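Local atomic coordinates of N-acetylmuramoyl-l-alanine amidase (Bartonella henselae, PDB entry 3NE8), a protein that probably hydrolyses, with a bound zinc ion, the amide bond between N-acetylmuramic acid and L-alanine in peptidoglycan during bacterial cell-wall remodelling. Residues Arg40-Lys45 against Trp208-Ala213; Leu33-Ala38 against Ile79-Asp84. All blocks are in the same frame, centred on the assembly; numbering follows the deposited sequence.

Helix 28-45 serves both contacts and meets a different chemistry in each. In contact 2 its middle, Leu33-Ala38, lies on strand 77-82 in the interior, where three buried apolar side chains meet, while the strand's other face and the loop after it supply His82 and Asp84 to the zinc ion. In contact 1, farther along, Arg40-Lys45 runs beside helix 206-227 nearer the surface; a small aliphatic touch is joined there by two lysines and a glutamate. Phe35 links the two places, since its ring also reaches Arg209, Met212 and Ala213. Apolar packing thus rules the core contact, whereas charge and aliphatic stems share the outer one.

Contact 1: residues Arg40-Lys45 against Trp208-Ala213; sequences RDELQK and WRKQMA
Between Glu42 and Ala213 lies the apolar part of this helix pair. The CG methylene of Glu42 rests against the Ala213 methyl, with CG and CB 4.1 Å apart, and the CA atoms of these two residues are the nearest between the segments, 6.8 Å from each other with the small methyl between them. The short helical segments approach to 9.9 Å between axes and run in broadly the same direction, crossing at -48°. Beyond this point Glu42 also touches Ala214 and Ala217, while Leu43 reaches Ala217 and Ile220, so an alanine-rich side of helix 206-227 continues the packing toward the interior.

The polar part is built round the Glu42 carboxylate. With CG beside the backbone N and a further bend at chi2 (-60°), the chain turns its acid group onto the flank of Lys210, which it meets at about a right angle. OE2 touches the aliphatic stem there, 3.4 Å from Lys210 CE and 3.6 Å from Lys210 CG. The Lys210 ammonium extends past the acid, and its NZ is 4.5 Å from Glu42 OE2, too far for a salt bridge.

Lys45, one turn along from Glu42, supplies the closer charge. Its extended chain brings NZ to 3.3 Å from Glu42 OE2, a salt bridge within the helix whose hydrogen bond is weak. The same ammonium lies 3.9 Å from Lys210 NZ, and the two lysine chains cross at about a right angle.

One carboxylate oxygen therefore faces two lysines in unequal ways, gripped loosely by one and resting against the carbon chain of the other. Electrostatic attraction probably contributes, but without a directional bond between these two segments their pairing rests on shape and on methylene contacts.

Contact 2: residues Leu33-Ala38 against Ile79-Asp84; sequences LAFARA and ISIHAD. With ZN (zinc ion), chain B.
Ser80 OG, on the strand whose next residue, Ile81, packs against Phe35 and Ala36, is gripped by two groups: His82 NE2 donates a hydrogen bond to it at 3.0 Å, and Asp10 of the adjoining strand bonds to the same hydroxyl. The serine oxygen lies almost in the imidazole plane, 7° out of it, although the N-H points to it at a bent 132°. This second-shell bond helps fix the ring's rotation while ND1, its other nitrogen, binds the zinc ion at 2.2 Å. Asp84 embraces the metal unevenly, with OD1 at 2.1 Å and OD2 at 2.6 Å from zinc. His13, Glu28 and Glu115 complete the site; Glu28, at the start of helix 28-45, also accepts a hydrogen bond from the backbone N of Ala83.

Strand alternation separates this chemistry from the packing, because Ile81 points to the helix while Ser80 and His82 do not. The two branches of Ile81 divide the work. The CG2 methyl, anti to the backbone N, sits obliquely against the Phe35 ring, 3.8 Å from CD2. The other branch carries CD1 to the methyl of Ala36, 3.7 Å from its CB, and about as near to its CA, so the end of the isoleucine lies close to the helix backbone. Phe35, its CG also anti to the backbone N (chi1 -171°), crosses Ile81 at about a right angle and continues to Met212 and Ile216 of helix 206-227.

Helix 28-45 is the connection of a beta-alpha-beta crossover between parallel strands 5-11 and 49-53. Its packing on the central mixed sheet, with His82 at the C-terminal end of strand 77-82 and Asp84 just beyond it, is consistent with the alpha/beta fold of zinc-dependent N-acetylmuramoyl-L-alanine amidases.

Contact 1: residues Arg40-Lys45 against Trp208-Ala213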
ATOM      1  N   ARG A  40       3.715  -1.258 -22.769  1.00  8.91           N
ATOM      2  CA  ARG A  40       3.906   0.139 -23.157  1.00  8.84           C
ATOM      3  C   ARG A  40       2.680   0.683 -23.891  1.00  9.67           C
ATOM      4  O   ARG A  40       2.185   1.770 -23.581  1.00 10.01           O
ATOM      5  CB  ARG A  40       5.163   0.277 -24.028  1.00  9.25           C
ATOM      6  CG  ARG A  40       5.386   1.666 -24.638  1.00 10.88           C
ATOM      7  CD  ARG A  40       6.618   1.672 -25.586  1.00 12.44           C
ATOM      8  NE  ARG A  40       6.416   0.843 -26.779  1.00 14.33           N
ATOM      9  CZ  ARG A  40       7.377   0.494 -27.642  1.00 15.11           C
ATOM     10  NH1 ARG A  40       8.608   0.890 -27.433  1.00 14.69           N
ATOM     11  NH2 ARG A  40       7.108  -0.266 -28.704  1.00 17.70           N
ATOM     12  N   ASP A  41       2.178  -0.077 -24.856  1.00  9.47           N
ATOM     13  CA  ASP A  41       1.017   0.352 -25.617  1.00  9.97           C
ATOM     14  C   ASP A  41      -0.196   0.565 -24.713  1.00 11.31           C
ATOM     15  O   ASP A  41      -0.906   1.551 -24.847  1.00 12.06           O
ATOM     16  CB  ASP A  41       0.685  -0.668 -26.700  1.00 12.44           C
ATOM     17  CG  ASP A  41      -0.438  -0.211 -27.613  1.00 28.56           C
ATOM     18  OD1 ASP A  41      -0.265   0.822 -28.294  1.00 34.18           O
ATOM     19  OD2 ASP A  41      -1.491  -0.885 -27.654  1.00 34.84           O
ATOM     20  N   GLU A  42      -0.449  -0.370 -23.805  1.00 10.38           N
ATOM     21  CA  GLU A  42      -1.576  -0.228 -22.889  1.00  9.26           C
ATOM     22  C   GLU A  42      -1.414   1.009 -22.012  1.00  9.17           C
ATOM     23  O   GLU A  42      -2.377   1.735 -21.780  1.00 11.53           O
ATOM     24  CB  GLU A  42      -1.742  -1.490 -22.036  1.00 10.93           C
ATOM     25  CG  GLU A  42      -2.171  -2.734 -22.820  1.00 13.67           C
ATOM     26  CD  GLU A  42      -3.497  -2.561 -23.524  1.00 17.06           C
ATOM     27  OE1 GLU A  42      -4.449  -2.061 -22.898  1.00 17.66           O
ATOM     28  OE2 GLU A  42      -3.593  -2.935 -24.714  1.00 21.54           O
ATOM     29  N   LEU A  43      -0.209   1.237 -21.511  1.00  9.10           N
ATOM     30  CA  LEU A  43       0.038   2.399 -20.666  1.00  9.56           C
ATOM     31  C   LEU A  43      -0.148   3.701 -21.437  1.00 11.91           C
ATOM     32  O   LEU A  43      -0.638   4.694 -20.883  1.00 12.87           O
ATOM     33  CB  LEU A  43       1.434   2.326 -20.049  1.00 10.29           C
ATOM     34  CG  LEU A  43       1.574   1.275 -18.961  1.00  8.99           C
ATOM     35  CD1 LEU A  43       3.029   1.027 -18.667  1.00 10.71           C
ATOM     36  CD2 LEU A  43       0.853   1.721 -17.695  1.00 11.87           C
ATOM     37  N   GLN A  44       0.236   3.697 -22.710  1.00 10.43           N
ATOM     38  CA  GLN A  44       0.168   4.892 -23.538  1.00 11.52           C
ATOM     39  C   GLN A  44      -1.265   5.181 -24.011  1.00 14.84           C
ATOM     40  O   GLN A  44      -1.566   6.284 -24.484  1.00 17.51           O
ATOM     41  CB  GLN A  44       1.182   4.814 -24.690  1.00 12.83           C
ATOM     42  CG  GLN A  44       2.620   4.984 -24.188  1.00 11.68           C
ATOM     43  CD  GLN A  44       3.703   4.790 -25.231  1.00 11.56           C
ATOM     44  OE1 GLN A  44       3.472   4.234 -26.324  1.00 13.05           O
ATOM     45  NE2 GLN A  44       4.918   5.219 -24.887  1.00 11.72           N
ATOM     46  N   LYS A  45      -2.158   4.205 -23.858  1.00 15.01           N
ATOM     47  CA  LYS A  45      -3.582   4.430 -24.108  1.00 18.23           C
ATOM     48  C   LYS A  45      -4.186   5.200 -22.948  1.00 19.74           C
ATOM     49  O   LYS A  45      -5.190   5.893 -23.107  1.00 21.45           O
ATOM     50  CB  LYS A  45      -4.332   3.102 -24.234  1.00 24.99           C
ATOM     51  CG  LYS A  45      -4.101   2.348 -25.523  1.00 34.50           C
ATOM     52  CD  LYS A  45      -4.881   1.038 -25.518  1.00 42.83           C
ATOM     53  CE  LYS A  45      -4.708   0.276 -26.823  1.00 47.81           C
ATOM     54  NZ  LYS A  45      -5.395  -1.047 -26.791  1.00 48.76           N
ATOM     55  N   TRP A 208      -3.796 -13.060 -25.490  1.00 13.19           N
ATOM     56  CA  TRP A 208      -3.677 -13.351 -24.071  1.00 12.85           C
ATOM     57  C   TRP A 208      -2.648 -12.410 -23.442  1.00 11.02           C
ATOM     58  O   TRP A 208      -2.872 -11.838 -22.373  1.00 11.54           O
ATOM     59  CB  TRP A 208      -3.311 -14.822 -23.853  1.00 14.34           C
ATOM     60  CG  TRP A 208      -3.098 -15.125 -22.416  1.00 12.64           C
ATOM     61  CD1 TRP A 208      -4.038 -15.515 -21.505  1.00 15.77           C
ATOM     62  CD2 TRP A 208      -1.864 -15.037 -21.715  1.00 13.50           C
ATOM     63  NE1 TRP A 208      -3.457 -15.676 -20.272  1.00 15.19           N
ATOM     64  CE2 TRP A 208      -2.121 -15.386 -20.372  1.00 13.74           C
ATOM     65  CE3 TRP A 208      -0.562 -14.700 -22.089  1.00 13.57           C
ATOM     66  CZ2 TRP A 208      -1.118 -15.410 -19.406  1.00 15.08           C
ATOM     67  CZ3 TRP A 208       0.424 -14.713 -21.134  1.00 14.32           C
ATOM     68  CH2 TRP A 208       0.145 -15.071 -19.803  1.00 13.86           C
ATOM     69  N   ARG A 209      -1.523 -12.227 -24.125  1.00 11.28           N
ATOM     70  CA  ARG A 209      -0.497 -11.321 -23.616  1.00 11.58           C
ATOM     71  C   ARG A 209      -1.044  -9.901 -23.436  1.00 11.41           C
ATOM     72  O   ARG A 209      -0.758  -9.235 -22.434  1.00 11.78           O
ATOM     73  CB  ARG A 209       0.755 -11.307 -24.506  1.00 10.52           C
ATOM     74  CG  ARG A 209       1.547 -12.606 -24.495  1.00 12.10           C
ATOM     75  CD  ARG A 209       2.976 -12.447 -25.049  1.00 11.90           C
ATOM     76  NE  ARG A 209       3.026 -11.737 -26.334  1.00 11.25           N
ATOM     77  CZ  ARG A 209       3.068 -12.321 -27.532  1.00 10.02           C
ATOM     78  NH1 ARG A 209       3.073 -13.649 -27.652  1.00 12.28           N
ATOM     79  NH2 ARG A 209       3.092 -11.575 -28.625  1.00 11.64           N
ATOM     80  N   LYS A 210      -1.832  -9.441 -24.400  1.00 12.12           N
ATOM     81  CA  LYS A 210      -2.452  -8.124 -24.322  1.00 11.39           C
ATOM     82  C   LYS A 210      -3.387  -8.018 -23.114  1.00 12.61           C
ATOM     83  O   LYS A 210      -3.400  -7.004 -22.417  1.00 12.53           O
ATOM     84  CB  LYS A 210      -3.221  -7.823 -25.614  1.00 13.60           C
ATOM     85  CG  LYS A 210      -3.864  -6.448 -25.649  1.00 18.68           C
ATOM     86  CD  LYS A 210      -4.600  -6.229 -26.959  1.00 23.71           C
ATOM     87  CE  LYS A 210      -5.118  -4.805 -27.075  1.00 30.94           C
ATOM     88  NZ  LYS A 210      -5.648  -4.531 -28.441  1.00 36.33           N
ATOM     89  N   GLN A 211      -4.164  -9.063 -22.860  1.00 12.45           N
ATOM     90  CA  GLN A 211      -5.072  -9.054 -21.716  1.00 13.26           C
ATOM     91  C   GLN A 211      -4.303  -8.966 -20.400  1.00 12.96           C
ATOM     92  O   GLN A 211      -4.701  -8.242 -19.481  1.00 12.66           O
ATOM     93  CB  GLN A 211      -5.977 -10.282 -21.747  1.00 15.12           C
ATOM     94  CG  GLN A 211      -6.977 -10.218 -22.903  1.00 21.03           C
ATOM     95  CD  GLN A 211      -7.697 -11.527 -23.155  1.00 31.63           C
ATOM     96  OE1 GLN A 211      -7.505 -12.507 -22.438  1.00 34.38           O
ATOM     97  NE2 GLN A 211      -8.534 -11.548 -24.186  1.00 34.25           N
HETATM   98  N   MSE A 212      -3.186  -9.673 -20.302  1.00 12.02           N
HETATM   99  CA  MSE A 212      -2.382  -9.585 -19.095  1.00 11.57           C
HETATM  100  C   MSE A 212      -1.747  -8.209 -18.970  1.00 10.59           C
HETATM  101  O   MSE A 212      -1.705  -7.637 -17.876  1.00 10.69           O
HETATM  102  CB  MSE A 212      -1.319 -10.684 -19.037  1.00 11.53           C
HETATM  103  CG  MSE A 212      -0.505 -10.634 -17.760  1.00 12.37           C
HETATM  104 SE   MSE A 212       0.654 -12.187 -17.531  0.61 14.96          SE
HETATM  105  CE  MSE A 212       1.616 -11.614 -15.950  1.00 16.60           C
ATOM    106  N   ALA A 213      -1.236  -7.683 -20.079  1.00 10.04           N
ATOM    107  CA  ALA A 213      -0.659  -6.349 -20.069  1.00 10.30           C
ATOM    108  C   ALA A 213      -1.689  -5.305 -19.639  1.00 10.23           C
ATOM    109  O   ALA A 213      -1.365  -4.378 -18.899  1.00 10.60           O
ATOM    110  CB  ALA A 213      -0.075  -6.016 -21.444  1.00 10.27           C
TER

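Contact 2: residues Leu33-Ala38 against Ile79-Asp84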
ATOM      1  N   LEU A  33      10.310  -8.944 -24.805  1.00  7.79           N
ATOM      2  CA  LEU A  33      10.285  -7.699 -25.571  1.00  8.87           C
ATOM      3  C   LEU A  33       8.878  -7.450 -26.111  1.00  8.87           C
ATOM      4  O   LEU A  33       8.369  -6.327 -26.026  1.00  9.34           O
ATOM      5  CB  LEU A  33      11.328  -7.727 -26.692  1.00  9.38           C
ATOM      6  CG  LEU A  33      11.446  -6.474 -27.564  1.00  8.81           C
ATOM      7  CD1 LEU A  33      11.796  -5.251 -26.728  1.00 10.72           C
ATOM      8  CD2 LEU A  33      12.489  -6.686 -28.649  1.00 11.14           C
ATOM      9  N   ALA A  34       8.238  -8.493 -26.644  1.00  8.58           N
ATOM     10  CA  ALA A  34       6.887  -8.339 -27.181  1.00  8.94           C
ATOM     11  C   ALA A  34       5.925  -7.944 -26.065  1.00  8.90           C
ATOM     12  O   ALA A  34       5.029  -7.117 -26.244  1.00  9.10           O
ATOM     13  CB  ALA A  34       6.423  -9.630 -27.860  1.00  9.87           C
ATOM     14  N   PHE A  35       6.070  -8.576 -24.908  1.00  7.88           N
ATOM     15  CA  PHE A  35       5.203  -8.248 -23.784  1.00  8.64           C
ATOM     16  C   PHE A  35       5.434  -6.811 -23.314  1.00  8.46           C
ATOM     17  O   PHE A  35       4.479  -6.083 -23.027  1.00  8.63           O
ATOM     18  CB  PHE A  35       5.384  -9.229 -22.627  1.00  8.80           C
ATOM     19  CG  PHE A  35       4.352  -9.049 -21.551  1.00  9.12           C
ATOM     20  CD1 PHE A  35       3.138  -9.712 -21.631  1.00 12.40           C
ATOM     21  CD2 PHE A  35       4.566  -8.162 -20.509  1.00  9.31           C
ATOM     22  CE1 PHE A  35       2.165  -9.530 -20.660  1.00 13.21           C
ATOM     23  CE2 PHE A  35       3.588  -7.971 -19.534  1.00 11.19           C
ATOM     24  CZ  PHE A  35       2.393  -8.659 -19.620  1.00 13.98           C
ATOM     25  N   ALA A  36       6.695  -6.411 -23.200  1.00  8.42           N
ATOM     26  CA  ALA A  36       7.016  -5.048 -22.792  1.00  7.85           C
ATOM     27  C   ALA A  36       6.399  -4.039 -23.749  1.00  8.69           C
ATOM     28  O   ALA A  36       5.871  -3.009 -23.311  1.00  8.42           O
ATOM     29  CB  ALA A  36       8.524  -4.848 -22.701  1.00  9.45           C
ATOM     30  N   ARG A  37       6.480  -4.317 -25.048  1.00  8.47           N
ATOM     31  CA  ARG A  37       5.893  -3.424 -26.042  1.00  8.52           C
ATOM     32  C   ARG A  37       4.365  -3.345 -25.881  1.00  9.27           C
ATOM     33  O   ARG A  37       3.768  -2.274 -26.026  1.00  9.97           O
ATOM     34  CB  ARG A  37       6.316  -3.863 -27.446  1.00  9.15           C
ATOM     35  CG  ARG A  37       7.785  -3.590 -27.708  1.00  8.07           C
ATOM     36  CD  ARG A  37       8.291  -4.284 -28.946  1.00  9.37           C
ATOM     37  NE  ARG A  37       9.607  -3.769 -29.335  1.00  9.12           N
ATOM     38  CZ  ARG A  37      10.348  -4.259 -30.324  1.00  8.86           C
ATOM     39  NH1 ARG A  37       9.949  -5.339 -30.989  1.00  9.81           N
ATOM     40  NH2 ARG A  37      11.507  -3.680 -30.629  1.00  9.88           N
ATOM     41  N   ALA A  38       3.731  -4.478 -25.580  1.00  8.48           N
ATOM     42  CA  ALA A  38       2.285  -4.483 -25.365  1.00  9.55           C
ATOM     43  C   ALA A  38       1.903  -3.684 -24.118  1.00  9.89           C
ATOM     44  O   ALA A  38       0.914  -2.949 -24.116  1.00  9.77           O
ATOM     45  CB  ALA A  38       1.774  -5.912 -25.257  1.00 10.99           C
ATOM     46  N   ILE A  79       9.763  -2.518 -13.715  1.00  7.88           N
ATOM     47  CA  ILE A  79       9.197  -3.852 -13.868  1.00  7.45           C
ATOM     48  C   ILE A  79      10.069  -4.664 -14.816  1.00  7.64           C
ATOM     49  O   ILE A  79      10.205  -4.310 -15.992  1.00  7.90           O
ATOM     50  CB  ILE A  79       7.759  -3.790 -14.432  1.00  7.86           C
ATOM     51  CG1 ILE A  79       6.852  -2.921 -13.545  1.00  9.29           C
ATOM     52  CG2 ILE A  79       7.194  -5.191 -14.575  1.00  9.70           C
ATOM     53  CD1 ILE A  79       5.465  -2.686 -14.124  1.00 10.95           C
ATOM     54  N   SER A  80      10.663  -5.736 -14.307  1.00  7.97           N
ATOM     55  CA  SER A  80      11.442  -6.633 -15.145  1.00  7.93           C
ATOM     56  C   SER A  80      10.554  -7.796 -15.553  1.00  8.49           C
ATOM     57  O   SER A  80       9.912  -8.435 -14.705  1.00 10.19           O
ATOM     58  CB  SER A  80      12.673  -7.133 -14.394  1.00  8.37           C
ATOM     59  OG  SER A  80      13.549  -7.849 -15.260  1.00  9.22           O
ATOM     60  N   ILE A  81      10.521  -8.067 -16.854  1.00  8.47           N
ATOM     61  CA  ILE A  81       9.569  -8.997 -17.456  1.00  8.96           C
ATOM     62  C   ILE A  81      10.294 -10.256 -17.924  1.00  7.98           C
ATOM     63  O   ILE A  81      11.269 -10.165 -18.679  1.00  8.43           O
ATOM     64  CB  ILE A  81       8.894  -8.314 -18.663  1.00  8.74           C
ATOM     65  CG1 ILE A  81       8.088  -7.093 -18.200  1.00  9.92           C
ATOM     66  CG2 ILE A  81       8.027  -9.295 -19.456  1.00  9.48           C
ATOM     67  CD1 ILE A  81       7.846  -6.059 -19.265  1.00 12.80           C
ATOM     68  N   HIS A  82       9.813 -11.415 -17.468  1.00  8.19           N
ATOM     69  CA  HIS A  82      10.461 -12.706 -17.685  1.00  8.57           C
ATOM     70  C   HIS A  82       9.486 -13.806 -18.055  1.00  8.87           C
ATOM     71  O   HIS A  82       8.279 -13.676 -17.841  1.00 10.10           O
ATOM     72  CB  HIS A  82      11.264 -13.097 -16.439  1.00  8.99           C
ATOM     73  CG  HIS A  82      12.486 -12.265 -16.277  1.00  8.29           C
ATOM     74  ND1 HIS A  82      13.723 -12.687 -16.710  1.00  9.32           N
ATOM     75  CD2 HIS A  82      12.645 -10.988 -15.852  1.00  9.81           C
ATOM     76  CE1 HIS A  82      14.602 -11.717 -16.521  1.00 10.47           C
ATOM     77  NE2 HIS A  82      13.975 -10.678 -16.000  1.00 10.35           N
ATOM     78  N   ALA A  83      10.031 -14.875 -18.629  1.00  9.18           N
ATOM     79  CA  ALA A  83       9.283 -16.094 -18.910  1.00 10.33           C
ATOM     80  C   ALA A  83      10.260 -17.267 -18.838  1.00 11.02           C
ATOM     81  O   ALA A  83      10.655 -17.845 -19.853  1.00 12.28           O
ATOM     82  CB  ALA A  83       8.611 -16.016 -20.270  1.00 12.39           C
ATOM     83  N   ASP A  84      10.659 -17.602 -17.619  1.00 11.01           N
ATOM     84  CA  ASP A  84      11.789 -18.485 -17.397  1.00 11.92           C
ATOM     85  C   ASP A  84      11.451 -19.960 -17.366  1.00 12.66           C
ATOM     86  O   ASP A  84      10.289 -20.360 -17.359  1.00 12.49           O
ATOM     87  CB  ASP A  84      12.463 -18.104 -16.080  1.00 13.30           C
ATOM     88  CG  ASP A  84      13.219 -16.806 -16.192  1.00 15.31           C
ATOM     89  OD1 ASP A  84      14.208 -16.782 -16.953  1.00 16.37           O
ATOM     90  OD2 ASP A  84      12.821 -15.807 -15.560  1.00 14.80           O
TER
HETATM   91 ZN    ZN B   1      14.352 -14.685 -17.317  0.71  8.97          ZN